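Local coordinates for acyl-[acyl-carrier-protein]--UDP-N-acetylglucosamine O-acyltransferase (Acinetobacter baumannii, PDB 4E6U) that transfers an acyl chain from acyl carrier protein to UDP-N-acetylglucosamine, an early step in making the lipid A part of lipopolysaccharide, at residues D133-A138 against V147-H152; V153-N158 against S171-A176; C165-Y170 against S177-D182; A109-G114 against T123-D128; E63-A68 against L93-C98. One frame throughout, in Å; residues are numbered along the deposited sequence.

Interaction 1. Residues D133-A138 against V147-H152. With EDO (1,2-ethanediol), chain L.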
# COMPACT_ATOMS: atom_id res chain seq x y z
N ASP A 133 14.41 -17.96 5.54
CA ASP A 133 15.63 -17.25 5.17
C ASP A 133 15.64 -16.90 3.70
O ASP A 133 15.02 -17.59 2.88
CB ASP A 133 16.85 -18.14 5.41
CG ASP A 133 17.01 -18.56 6.84
OD1 ASP A 133 16.49 -17.92 7.77
OD2 ASP A 133 17.69 -19.60 7.06
N HIS A 134 16.39 -15.85 3.32
CA HIS A 134 16.66 -15.52 1.92
C HIS A 134 15.43 -15.17 1.10
O HIS A 134 15.39 -15.37 -0.12
CB HIS A 134 17.48 -16.63 1.20
CG HIS A 134 18.82 -16.90 1.83
ND1 HIS A 134 19.91 -16.08 1.64
CD2 HIS A 134 19.24 -17.91 2.63
CE1 HIS A 134 20.94 -16.56 2.31
NE2 HIS A 134 20.56 -17.67 2.92
N ASN A 135 14.42 -14.61 1.76
CA ASN A 135 13.21 -14.21 1.08
C ASN A 135 13.24 -12.74 0.67
O ASN A 135 13.98 -11.96 1.27
CB ASN A 135 12.01 -14.45 1.97
CG ASN A 135 11.89 -15.90 2.39
OD1 ASN A 135 11.68 -16.77 1.53
ND2 ASN A 135 12.02 -16.17 3.67
N ILE A 136 12.45 -12.39 -0.32
CA ILE A 136 12.34 -11.00 -0.77
C ILE A 136 10.87 -10.66 -0.81
O ILE A 136 10.09 -11.31 -1.51
CB ILE A 136 12.94 -10.78 -2.17
CG1 ILE A 136 14.44 -11.09 -2.18
CG2 ILE A 136 12.62 -9.35 -2.66
CD1 ILE A 136 15.07 -11.10 -3.57
N PHE A 137 10.49 -9.64 -0.05
CA PHE A 137 9.14 -9.08 -0.08
C PHE A 137 9.24 -7.72 -0.73
O PHE A 137 9.88 -6.82 -0.19
CB PHE A 137 8.59 -8.94 1.34
CG PHE A 137 8.58 -10.21 2.12
CD1 PHE A 137 7.46 -11.03 2.12
CD2 PHE A 137 9.71 -10.61 2.83
CE1 PHE A 137 7.45 -12.21 2.84
CE2 PHE A 137 9.71 -11.77 3.56
CZ PHE A 137 8.57 -12.59 3.57
N ALA A 138 8.64 -7.57 -1.90
CA ALA A 138 8.66 -6.30 -2.60
C ALA A 138 7.73 -5.29 -1.93
O ALA A 138 7.05 -5.58 -0.95
CB ALA A 138 8.32 -6.47 -4.07
N VAL A 147 0.72 -16.76 8.80
CA VAL A 147 1.26 -17.23 7.53
C VAL A 147 2.65 -17.80 7.71
O VAL A 147 3.49 -17.24 8.46
CB VAL A 147 1.27 -16.07 6.47
CG1 VAL A 147 2.08 -16.43 5.23
CG2 VAL A 147 -0.14 -15.70 6.08
N HIS A 148 2.93 -18.92 7.05
CA HIS A 148 4.26 -19.51 7.10
C HIS A 148 4.91 -19.41 5.73
O HIS A 148 4.35 -19.88 4.74
CB HIS A 148 4.21 -20.98 7.58
CG HIS A 148 3.69 -21.15 8.98
ND1 HIS A 148 3.49 -22.39 9.55
CD2 HIS A 148 3.34 -20.24 9.92
CE1 HIS A 148 3.02 -22.24 10.77
NE2 HIS A 148 2.93 -20.94 11.03
N ILE A 149 6.07 -18.76 5.67
CA ILE A 149 6.85 -18.58 4.45
C ILE A 149 8.17 -19.33 4.64
O ILE A 149 8.82 -19.23 5.69
CB ILE A 149 7.13 -17.07 4.17
CG1 ILE A 149 5.88 -16.19 4.38
CG2 ILE A 149 7.80 -16.89 2.81
CD1 ILE A 149 5.04 -15.95 3.13
N GLY A 150 8.54 -20.09 3.61
CA GLY A 150 9.77 -20.89 3.64
C GLY A 150 11.01 -20.06 3.35
O GLY A 150 11.17 -18.97 3.91
N ASP A 151 11.88 -20.58 2.49
CA ASP A 151 13.14 -19.94 2.13
C ASP A 151 13.18 -19.62 0.65
O ASP A 151 12.55 -20.31 -0.17
CB ASP A 151 14.34 -20.87 2.41
CG ASP A 151 14.37 -21.39 3.83
OD1 ASP A 151 14.04 -20.68 4.79
OD2 ASP A 151 14.73 -22.58 4.01
N HIS A 152 13.92 -18.58 0.28
CA HIS A 152 14.14 -18.27 -1.14
C HIS A 152 12.85 -17.98 -1.90
O HIS A 152 12.75 -18.25 -3.10
CB HIS A 152 14.94 -19.40 -1.81
CG HIS A 152 16.32 -19.53 -1.28
ND1 HIS A 152 17.33 -18.67 -1.64
CD2 HIS A 152 16.86 -20.41 -0.41
CE1 HIS A 152 18.44 -19.01 -1.02
NE2 HIS A 152 18.18 -20.06 -0.25
C1 EDO L . 7.99 -22.82 7.33
O1 EDO L . 8.09 -22.87 5.90
C2 EDO L . 8.37 -21.44 7.85
O2 EDO L . 9.71 -21.10 7.45
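His134 and His152 stand next to each other with ring planes 5° apart, displaced so that little of one ring lies over the other. What sits over the face of the His152 ring is CB of His134, a CH-pi contact 3.6 Å from the ring centroid. Both histidines have positive phi and equivalent chi1 values, -60° for His134 and -65° for His152, which swing CG beside the backbone N and keep the two rings in step. The pair belongs to a longer file, with His116 beyond His134 and Tyr170 beyond His152, as expected where successive coils of a left-handed parallel beta-helix repeat the same corner. Asp133 and Asp151 run alongside each other in the same manner. OD1 of Asp151 accepts from N of Asp133 at 2.8 Å, met on the anti side of the carboxylate, while OD1 of Asp133 turns to N of Ser115 one coil back. N of His152 adds a bond to O of Asp133 at 3.0 Å. Deeper in, Asn135 bridges to the next coil: ND2 gives a hydrogen bond to O of Gly150 at 2.9 Å, the acceptor lying in the amide plane, and OD1 takes N of Val153. Farther along, Phe137 loosely approaches one conformer of Ile149, CZ to CG2 4.4 Å. An ethanediol molecule, probably from the crystallisation liquor, reaches O of Ile149 through its O2.

Interaction 2. Residues V153-N158 against S171-A176; sequences VIVGGN and SMIGGA
Ile154-Val155 and Met172-Ile173 pair as neighbouring rungs of one parallel sheet in the left-handed beta-helix of this hexapeptide-repeat acyltransferase, and the contact carries on past the strands into the following turns. The two segments run almost exactly parallel, 4° apart end to end. The ladder begins with N of Ile154 bonded to O of Ser171 at 3.2 Å. N of Ile173 then meets O of Ile154 at 2.9 Å in a nearly straight bond, and N of Gly156 reaches O of Ile173 at 2.8 Å.

Residues in register lie on the same face. On the buried face Val155 and Ile173 stand alongside each other: CG1 of Val155, anti to the backbone N (chi1 -174°), comes within 4.1 Å of CG2 in one of the two conformers of Ile173. Val153 adds its methyls beside OG of Ser171, whose polar partner is O of Asp168. The other face carries a looser apolar touch between CD1 of Ile154 and CE of Met172.

Beyond the strands the two backbones come close together, CA of Gly156 lying 3.9 Å from CA of Gly175. Asn158 and Ala176 both take up positive phi at equivalent corners. Asn158 also makes weak hydrogen bonds to Asn158 of both other subunits, which places this turn at the trimer axis. Just at these corners, N of Ala176 donates to O of Gly157 at 2.8 Å.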
# COMPACT_ATOMS: atom_id res chain seq x y z
N VAL A 153 11.88 -17.40 -1.21
CA VAL A 153 10.60 -17.00 -1.80
C VAL A 153 10.69 -15.55 -2.28
O VAL A 153 11.37 -14.73 -1.65
CB VAL A 153 9.47 -17.12 -0.76
CG1 VAL A 153 8.14 -16.65 -1.33
CG2 VAL A 153 9.38 -18.58 -0.24
N ILE A 154 10.02 -15.24 -3.38
CA ILE A 154 9.94 -13.85 -3.84
C ILE A 154 8.47 -13.51 -3.90
O ILE A 154 7.69 -14.21 -4.56
CB ILE A 154 10.60 -13.62 -5.20
CG1 ILE A 154 12.09 -13.97 -5.13
CG2 ILE A 154 10.37 -12.17 -5.70
CD1 ILE A 154 12.82 -13.93 -6.45
N VAL A 155 8.09 -12.44 -3.21
CA VAL A 155 6.71 -11.96 -3.24
C VAL A 155 6.67 -10.61 -3.95
O VAL A 155 7.25 -9.63 -3.48
CB VAL A 155 6.09 -11.85 -1.84
CG1 VAL A 155 4.60 -11.49 -1.94
CG2 VAL A 155 6.30 -13.15 -1.04
N GLY A 156 6.01 -10.57 -5.10
CA GLY A 156 5.95 -9.35 -5.90
C GLY A 156 5.16 -8.24 -5.23
O GLY A 156 4.32 -8.47 -4.37
N GLY A 157 5.44 -7.02 -5.67
CA GLY A 157 4.93 -5.83 -5.00
C GLY A 157 3.42 -5.75 -4.97
O GLY A 157 2.73 -6.18 -5.91
N ASN A 158 2.91 -5.21 -3.88
CA ASN A 158 1.50 -4.94 -3.71
C ASN A 158 0.65 -6.22 -3.68
O ASN A 158 -0.53 -6.23 -4.06
CB ASN A 158 0.98 -3.97 -4.77
CG ASN A 158 -0.29 -3.32 -4.35
OD1 ASN A 158 -0.54 -3.17 -3.15
ND2 ASN A 158 -1.11 -2.93 -5.32
N SER A 171 9.18 -20.64 -4.24
CA SER A 171 7.99 -20.16 -4.95
C SER A 171 8.14 -18.68 -5.31
O SER A 171 8.98 -17.96 -4.73
CB SER A 171 6.74 -20.39 -4.12
OG SER A 171 6.79 -19.67 -2.89
N MET A 172 7.32 -18.24 -6.25
CA MET A 172 7.29 -16.83 -6.66
C MET A 172 5.87 -16.39 -6.79
O MET A 172 5.06 -17.03 -7.46
CB MET A 172 8.00 -16.62 -7.99
CG MET A 172 9.49 -16.96 -7.98
SD MET A 172 10.33 -16.54 -9.53
CE MET A 172 10.07 -14.77 -9.59
N ILE A 173 5.55 -15.28 -6.14
CA ILE A 173 4.22 -14.69 -6.21
C ILE A 173 4.34 -13.45 -7.10
O ILE A 173 5.14 -12.56 -6.82
CB ILE A 173 3.69 -14.33 -4.79
CG1 ILE A 173 3.32 -15.62 -4.04
CG2 ILE A 173 2.48 -13.38 -4.86
CD1 ILE A 173 3.18 -15.47 -2.55
N GLY A 174 3.56 -13.39 -8.17
CA GLY A 174 3.61 -12.24 -9.08
C GLY A 174 3.13 -10.97 -8.41
O GLY A 174 2.38 -11.00 -7.43
N GLY A 175 3.57 -9.84 -8.94
CA GLY A 175 3.07 -8.55 -8.46
C GLY A 175 1.55 -8.47 -8.43
O GLY A 175 0.86 -9.06 -9.27
N ALA A 176 1.03 -7.77 -7.43
CA ALA A 176 -0.38 -7.44 -7.30
C ALA A 176 -1.28 -8.66 -7.22
O ALA A 176 -2.42 -8.64 -7.69
CB ALA A 176 -0.82 -6.52 -8.44

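Interaction 3. Residues C165-Y170 against S177-D182; sequences CKIDSY and SLILKD
Lys166 and Asp182 extend their side chains next to each other, yet the bond between these residues comes from the lysine backbone. N of Lys166 donates to OD1 of Asp182 at 2.9 Å in a bent bond, approaching from above the carboxylate plane, 65° out of it. The aspartate CG stands beside its own backbone N (chi1 -68°), which presents OD1 to this amide; OD2 is taken by OG of Ser259. The aliphatic part of Lys166 covers the carboxylate, CB coming 3.8 Å from CG of Asp182. The lysine chain runs extended through chi2 and chi3 and bends only at chi4, so that NZ of Lys166 ends 6.1 Å from OD2 of Asp182 and forms no salt bridge with it.

Cys165 turns SG toward the peptide after Leu180, 3.4 Å from the carbonyl carbon of that residue. Ile167 and Ile179 meet obliquely inside the coil: CD1 of Ile167, folded over by a chi2 of -60°, touches CG2 of Ile179 at 3.9 Å. O of Lys181 is buried here with no partner.

The contact lies near the C-terminal end of the left-handed beta-helix, where strands 166-167 and 178-179 lie on two different sides of the prism. Ile173 of strand 172-173, on the third side, fills the interior against both isoleucines, and strand 148-149 flanks Lys166 and Ile167. Just past helix 250-258, Ser259 bonds to Asp182, and Arg261 packs on Cys165 and bonds to O of Leu180.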
# COMPACT_ATOMS: atom_id res chain seq x y z
N CYS A 165 -2.25 -19.06 5.31
CA CYS A 165 -1.63 -19.62 4.12
C CYS A 165 -0.17 -20.03 4.34
O CYS A 165 0.52 -19.51 5.24
CB CYS A 165 -1.71 -18.65 2.95
SG CYS A 165 -3.37 -18.44 2.28
N LYS A 166 0.30 -20.96 3.51
CA LYS A 166 1.66 -21.45 3.55
C LYS A 166 2.29 -21.27 2.19
O LYS A 166 1.78 -21.75 1.18
CB LYS A 166 1.69 -22.92 4.00
CG LYS A 166 1.03 -23.11 5.35
CD LYS A 166 0.94 -24.57 5.80
CE LYS A 166 0.14 -24.68 7.07
NZ LYS A 166 0.76 -23.97 8.23
N ILE A 167 3.40 -20.53 2.14
CA ILE A 167 4.08 -20.19 0.90
C ILE A 167 5.44 -20.83 0.98
O ILE A 167 6.32 -20.41 1.76
CB ILE A 167 4.22 -18.65 0.74
CG1 ILE A 167 2.89 -17.95 1.04
CG2 ILE A 167 4.79 -18.32 -0.63
CD1 ILE A 167 1.73 -18.35 0.15
N ASP A 168 5.62 -21.90 0.23
CA ASP A 168 6.79 -22.74 0.44
C ASP A 168 8.02 -22.34 -0.38
O ASP A 168 7.96 -21.45 -1.24
CB ASP A 168 6.41 -24.22 0.31
CG ASP A 168 5.80 -24.78 1.59
OD1 ASP A 168 5.87 -24.11 2.64
OD2 ASP A 168 5.27 -25.90 1.58
N SER A 169 9.14 -23.00 -0.10
CA SER A 169 10.42 -22.54 -0.61
C SER A 169 10.52 -22.48 -2.11
O SER A 169 9.94 -23.33 -2.80
CB SER A 169 11.55 -23.38 -0.04
OG SER A 169 11.58 -23.25 1.37
N TYR A 170 11.23 -21.47 -2.62
CA TYR A 170 11.51 -21.28 -4.05
C TYR A 170 10.30 -20.90 -4.90
O TYR A 170 10.39 -20.86 -6.13
CB TYR A 170 12.22 -22.52 -4.66
CG TYR A 170 13.43 -22.98 -3.89
CD1 TYR A 170 13.38 -24.14 -3.11
CD2 TYR A 170 14.63 -22.26 -3.94
CE1 TYR A 170 14.50 -24.58 -2.40
CE2 TYR A 170 15.75 -22.69 -3.23
CZ TYR A 170 15.68 -23.84 -2.46
OH TYR A 170 16.80 -24.25 -1.77
N SER A 177 -0.78 -9.71 -6.58
CA SER A 177 -1.57 -10.93 -6.40
C SER A 177 -2.31 -10.95 -5.09
O SER A 177 -1.89 -10.34 -4.10
CB SER A 177 -0.68 -12.17 -6.48
OG SER A 177 -0.03 -12.27 -7.72
N LEU A 178 -3.43 -11.68 -5.07
CA LEU A 178 -4.16 -11.95 -3.84
C LEU A 178 -4.08 -13.45 -3.62
O LEU A 178 -4.67 -14.22 -4.37
CB LEU A 178 -5.62 -11.47 -3.92
CG LEU A 178 -6.51 -11.80 -2.72
CD1 LEU A 178 -6.01 -11.13 -1.43
CD2 LEU A 178 -7.95 -11.39 -3.01
N ILE A 179 -3.31 -13.86 -2.62
CA ILE A 179 -3.10 -15.28 -2.35
C ILE A 179 -4.03 -15.74 -1.25
O ILE A 179 -3.93 -15.28 -0.11
CB ILE A 179 -1.62 -15.56 -1.99
CG1 ILE A 179 -0.69 -15.12 -3.13
CG2 ILE A 179 -1.43 -17.04 -1.62
CD1 ILE A 179 -0.91 -15.82 -4.47
N LEU A 180 -4.94 -16.65 -1.58
CA LEU A 180 -5.96 -17.10 -0.63
C LEU A 180 -5.77 -18.54 -0.16
O LEU A 180 -6.45 -18.98 0.77
CB LEU A 180 -7.36 -16.95 -1.24
CG LEU A 180 -7.77 -15.55 -1.68
CD1 LEU A 180 -9.15 -15.61 -2.32
CD2 LEU A 180 -7.75 -14.57 -0.52
N LYS A 181 -4.86 -19.26 -0.82
CA LYS A 181 -4.58 -20.66 -0.52
C LYS A 181 -3.07 -20.88 -0.57
O LYS A 181 -2.31 -19.95 -0.85
CB LYS A 181 -5.31 -21.58 -1.50
CG LYS A 181 -6.83 -21.53 -1.32
CD LYS A 181 -7.51 -22.56 -2.18
CE LYS A 181 -9.00 -22.52 -2.00
NZ LYS A 181 -9.65 -23.40 -3.01
N ASP A 182 -2.62 -22.09 -0.28
CA ASP A 182 -1.20 -22.35 -0.17
C ASP A 182 -0.51 -22.35 -1.51
O ASP A 182 -1.11 -22.75 -2.53
CB ASP A 182 -0.95 -23.70 0.50
CG ASP A 182 -1.35 -23.72 1.95
OD1 ASP A 182 -1.77 -22.68 2.53
OD2 ASP A 182 -1.23 -24.82 2.53

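Interaction 4. Residues A109-G114 against T123-D128; sequences ALTKIG and THIAHD. With EDO (1,2-ethanediol), chain F.
Thr111 meets the turn at Ala126-Asp128 with both branches of its side chain, and this is the tight part of the contact. OG1 accepts from N of Asp128 at 2.9 Å and is also bonded to O of His101 on the preceding coil. CG2 of Thr111, anti to the backbone N, turns inward and touches CG2 of Ile125 at 4.0 Å, the two side chains at a slant.

Toward the outside, direct touches give way to water. One water accepts from N of Leu110 and lies 2.6 Å from OD1 of Asp128, bridging the segments; another sits 3.0 Å from O of Leu110. Asp128 turns OD2 to ND1 of His127 at 2.8 Å, within the ring plane of the histidine, and also to Thr104. NE2 of His127 is hydrogen-bonded at 2.7 Å to O1 of an ethanediol at the ring edge, probably a crystallisation molecule. A histidine serves as general base in the E. coli relative of LpxA, and the His127-Asp128 bond is consistent with such a site.

Strands 110-113 and 124-125 belong to different sides of the beta-helix. Strand 85-88 flanks the former through Leu86 and Ile88, while Leu100 of strand 99-101 lies against Ile113 and Ile125 in the interior.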
# COMPACT_ATOMS: atom_id res chain seq x y z
N ALA A 109 2.47 -17.49 20.57
CA ALA A 109 2.96 -16.26 21.22
C ALA A 109 4.23 -15.72 20.57
O ALA A 109 5.04 -15.06 21.22
CB ALA A 109 3.14 -16.48 22.73
N LEU A 110 4.40 -15.99 19.28
CA LEU A 110 5.66 -15.67 18.61
C LEU A 110 5.50 -15.43 17.12
O LEU A 110 4.97 -16.27 16.39
CB LEU A 110 6.69 -16.79 18.85
CG LEU A 110 8.05 -16.64 18.17
CD1 LEU A 110 8.82 -15.48 18.76
CD2 LEU A 110 8.85 -17.94 18.30
N THR A 111 5.94 -14.27 16.68
CA THR A 111 6.18 -14.02 15.28
C THR A 111 7.66 -14.18 15.06
O THR A 111 8.44 -13.68 15.88
CB THR A 111 5.78 -12.59 14.94
OG1 THR A 111 4.42 -12.38 15.33
CG2 THR A 111 5.95 -12.30 13.45
N LYS A 112 8.06 -14.89 14.00
CA LYS A 112 9.47 -15.22 13.79
C LYS A 112 9.87 -14.99 12.36
O LYS A 112 9.19 -15.46 11.44
CB LYS A 112 9.76 -16.67 14.22
CG LYS A 112 11.22 -17.06 14.08
CD LYS A 112 11.48 -18.36 14.82
CE LYS A 112 12.96 -18.73 14.77
NZ LYS A 112 13.82 -17.82 15.60
N ILE A 113 10.95 -14.25 12.16
CA ILE A 113 11.57 -14.09 10.85
C ILE A 113 13.01 -14.59 10.95
O ILE A 113 13.67 -14.34 11.98
CB ILE A 113 11.45 -12.60 10.30
CG1 ILE A 113 12.76 -11.83 10.30
CG2 ILE A 113 10.22 -11.86 10.87
CD1 ILE A 113 12.73 -10.57 9.41
N GLY A 114 13.48 -15.26 9.91
CA GLY A 114 14.82 -15.80 9.90
C GLY A 114 15.88 -14.80 9.51
O GLY A 114 15.93 -13.69 10.07
N THR A 123 6.50 -3.39 3.94
CA THR A 123 6.17 -4.82 4.15
C THR A 123 5.52 -4.95 5.52
O THR A 123 6.04 -4.44 6.52
CB THR A 123 7.42 -5.72 4.10
OG1 THR A 123 8.03 -5.60 2.82
CG2 THR A 123 7.03 -7.20 4.33
N HIS A 124 4.38 -5.63 5.57
CA HIS A 124 3.72 -5.96 6.81
C HIS A 124 3.83 -7.43 7.10
O HIS A 124 3.43 -8.25 6.26
CB HIS A 124 2.24 -5.59 6.76
CG HIS A 124 1.49 -6.02 7.99
ND1 HIS A 124 1.60 -5.35 9.18
CD2 HIS A 124 0.61 -7.04 8.20
CE1 HIS A 124 0.82 -5.93 10.08
NE2 HIS A 124 0.21 -6.96 9.51
N ILE A 125 4.36 -7.75 8.26
CA ILE A 125 4.37 -9.13 8.76
C ILE A 125 3.47 -9.19 9.99
O ILE A 125 3.80 -8.65 11.05
CB ILE A 125 5.79 -9.62 9.12
CG1 ILE A 125 6.76 -9.46 7.94
CG2 ILE A 125 5.76 -11.07 9.67
CD1 ILE A 125 6.43 -10.24 6.70
N ALA A 126 2.32 -9.83 9.85
CA ALA A 126 1.34 -9.92 10.91
C ALA A 126 1.73 -10.87 12.03
O ALA A 126 2.64 -11.68 11.90
CB ALA A 126 -0.00 -10.37 10.33
N HIS A 127 0.99 -10.75 13.13
CA HIS A 127 1.12 -11.69 14.24
C HIS A 127 1.22 -13.15 13.80
O HIS A 127 0.48 -13.61 12.92
CB HIS A 127 -0.07 -11.53 15.20
CG HIS A 127 -1.41 -11.78 14.57
ND1 HIS A 127 -2.01 -13.02 14.56
CD2 HIS A 127 -2.27 -10.93 13.96
CE1 HIS A 127 -3.18 -12.93 13.96
NE2 HIS A 127 -3.36 -11.68 13.57
N ASP A 128 2.14 -13.86 14.45
CA ASP A 128 2.25 -15.33 14.36
C ASP A 128 2.79 -15.84 13.04
O ASP A 128 2.84 -17.05 12.82
CB ASP A 128 0.91 -16.01 14.70
CG ASP A 128 0.35 -15.56 16.02
OD1 ASP A 128 1.07 -15.72 17.04
OD2 ASP A 128 -0.77 -15.00 16.06
C1 EDO F . -5.33 -9.09 12.39
O1 EDO F . -5.59 -10.49 12.58
C2 EDO F . -5.20 -8.75 10.91
O2 EDO F . -4.07 -9.44 10.36
O HOH W 1 2.66 -17.78 17.49
O HOH W 2 4.06 -18.92 15.40

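Interaction 5. Residues E63-A68 against L93-C98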
# COMPACT_ATOMS: atom_id res chain seq x y z
N GLU A 63 19.71 -4.43 9.40
CA GLU A 63 19.61 -3.01 9.15
C GLU A 63 18.15 -2.67 9.04
O GLU A 63 17.42 -3.26 8.21
CB GLU A 63 20.38 -2.62 7.90
CG GLU A 63 20.46 -1.12 7.69
CD GLU A 63 21.37 -0.69 6.55
OE1 GLU A 63 21.55 0.54 6.37
OE2 GLU A 63 21.88 -1.56 5.79
N ILE A 64 17.74 -1.70 9.84
CA ILE A 64 16.34 -1.28 9.94
C ILE A 64 16.26 0.22 9.67
O ILE A 64 16.92 1.01 10.36
CB ILE A 64 15.74 -1.59 11.32
CG1 ILE A 64 15.98 -3.07 11.70
CG2 ILE A 64 14.25 -1.25 11.35
CD1 ILE A 64 15.42 -3.51 13.06
N PHE A 65 15.44 0.59 8.69
CA PHE A 65 15.36 1.97 8.21
C PHE A 65 14.24 2.76 8.89
O PHE A 65 13.36 2.21 9.59
CB PHE A 65 15.16 1.98 6.70
CG PHE A 65 16.40 1.63 5.92
CD1 PHE A 65 16.86 0.31 5.87
CD2 PHE A 65 17.08 2.61 5.21
CE1 PHE A 65 18.02 -0.03 5.13
CE2 PHE A 65 18.24 2.29 4.48
CZ PHE A 65 18.70 0.95 4.44
N GLN A 66 14.31 4.07 8.70
CA GLN A 66 13.39 4.99 9.33
C GLN A 66 11.92 4.64 9.08
O GLN A 66 11.52 4.21 7.98
CB GLN A 66 13.65 6.43 8.83
CG GLN A 66 13.70 6.61 7.30
CD GLN A 66 15.07 6.42 6.67
OE1 GLN A 66 15.25 6.72 5.46
NE2 GLN A 66 16.01 5.95 7.42
N PHE A 67 11.14 4.89 10.14
CA PHE A 67 9.68 4.75 10.12
C PHE A 67 9.23 3.30 10.07
O PHE A 67 8.05 3.02 9.82
CB PHE A 67 9.04 5.56 8.98
CG PHE A 67 9.60 6.95 8.82
CD1 PHE A 67 9.59 7.86 9.89
CD2 PHE A 67 10.13 7.36 7.60
CE1 PHE A 67 10.11 9.14 9.72
CE2 PHE A 67 10.63 8.66 7.44
CZ PHE A 67 10.63 9.53 8.48
N ALA A 68 10.13 2.37 10.36
CA ALA A 68 9.71 1.00 10.60
C ALA A 68 9.18 0.85 12.01
O ALA A 68 9.74 1.39 12.98
CB ALA A 68 10.87 0.07 10.36
N LEU A 93 17.30 -7.00 6.00
CA LEU A 93 17.12 -5.60 5.61
C LEU A 93 15.64 -5.30 5.75
O LEU A 93 14.82 -5.93 5.09
CB LEU A 93 17.54 -5.40 4.16
CG LEU A 93 19.04 -5.59 3.88
CD1 LEU A 93 19.30 -5.64 2.38
CD2 LEU A 93 19.89 -4.50 4.52
N ILE A 94 15.32 -4.37 6.64
CA ILE A 94 13.93 -3.97 6.90
C ILE A 94 13.81 -2.50 6.51
O ILE A 94 14.35 -1.62 7.19
CB ILE A 94 13.55 -4.24 8.37
CG1 ILE A 94 13.65 -5.75 8.67
CG2 ILE A 94 12.15 -3.71 8.67
CD1 ILE A 94 13.57 -6.13 10.14
N ARG A 95 13.15 -2.25 5.39
CA ARG A 95 13.12 -0.91 4.82
C ARG A 95 12.05 -0.02 5.46
O ARG A 95 11.29 -0.41 6.37
CB ARG A 95 12.92 -1.03 3.31
CG ARG A 95 14.10 -1.74 2.60
CD ARG A 95 15.46 -1.08 2.92
NE ARG A 95 15.40 0.33 2.57
CZ ARG A 95 16.13 0.95 1.65
NH1 ARG A 95 17.09 0.31 0.98
NH2 ARG A 95 15.90 2.24 1.41
N GLU A 96 12.01 1.22 4.98
CA GLU A 96 11.10 2.21 5.55
C GLU A 96 9.67 1.74 5.61
O GLU A 96 9.19 1.06 4.69
CB GLU A 96 11.14 3.53 4.77
CG GLU A 96 12.55 4.13 4.61
CD GLU A 96 13.19 3.76 3.29
OE1 GLU A 96 13.54 2.57 3.09
OE2 GLU A 96 13.34 4.66 2.44
N HIS A 97 8.96 2.12 6.66
CA HIS A 97 7.51 1.93 6.75
C HIS A 97 7.05 0.49 6.91
O HIS A 97 5.85 0.22 6.84
CB HIS A 97 6.77 2.60 5.56
CG HIS A 97 7.13 4.03 5.36
ND1 HIS A 97 7.72 4.51 4.21
CD2 HIS A 97 7.02 5.10 6.19
CE1 HIS A 97 7.93 5.81 4.33
NE2 HIS A 97 7.53 6.19 5.52
N CYS A 98 7.98 -0.43 7.15
CA CYS A 98 7.54 -1.79 7.47
C CYS A 98 6.85 -1.84 8.81
O CYS A 98 7.04 -0.96 9.67
CB CYS A 98 8.73 -2.76 7.49
SG CYS A 98 9.41 -3.10 5.85
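OE1 of Glu96 is gripped by two nitrogens of Arg95, NE at 3.0 Å and NH2 at 2.9 Å, a side-on salt bridge with both donors reaching the same oxygen from one face of its plane. The arginine chain, bent at chi2 and chi3, folds back so that its guanidinium lies flat on the ring of Phe65, planes 9° apart and CZ 3.8 Å from the centroid, a cation-pi stack. CD of Arg95 packs over the same face. His47 stacks with Phe65 too, extending the pile to the previous coil.

Behind these groups the strands form parallel rungs of the left-handed beta-helix: N of Ile94 bonds to O of Glu63 at 2.8 Å and N of Phe65 to O of Ile94 at 2.9 Å. Ile64 and Ile94 run alongside each other toward the interior. Each strand leads into a type II turn, Phe65-Ala68 and Arg95-Cys98, and the two turns nest. At their corners Phe67 and His97 keep their rings near parallel, centroids 5.4 Å apart and offset, so that they hardly overlap.

Polar ends continue into the trimer: Arg95 NH2 reaches O of Val73, Glu96 OE2 reaches Ser69 and His101, and His97 NE2 reaches O of Phe67, all of a neighbouring subunit. Held in a buried salt bridge and over an aromatic face, the guanidinium probably stays charged, and the carboxylate, with donors on both oxygens, is likely to remain ionised.

Interactions 2 and 5 are rungs of the same parallel sheet, built on backbone ladders, and their turns reach other subunits; interaction 5 is the more deeply buried and adds charge and aromatic stacking, whereas interaction 2 relies on glycines and aliphatic groups. Interactions 1, 3 and 4 instead join strands on different sides of the prism, mostly with side-chain-to-backbone bonds in place of a ladder. Interactions 1 and 3 share the sheet of strands 148-149 and 166-167, and interaction 1 adjoins interaction 2 through strands 136-137 and 154-155, neighbours in one sheet. Interaction 4, with waters on its outer side, touches interaction 5 through Thr123 and Cys98. Interactions 3 and 5 lie farthest apart, centres about 24 Å from each other.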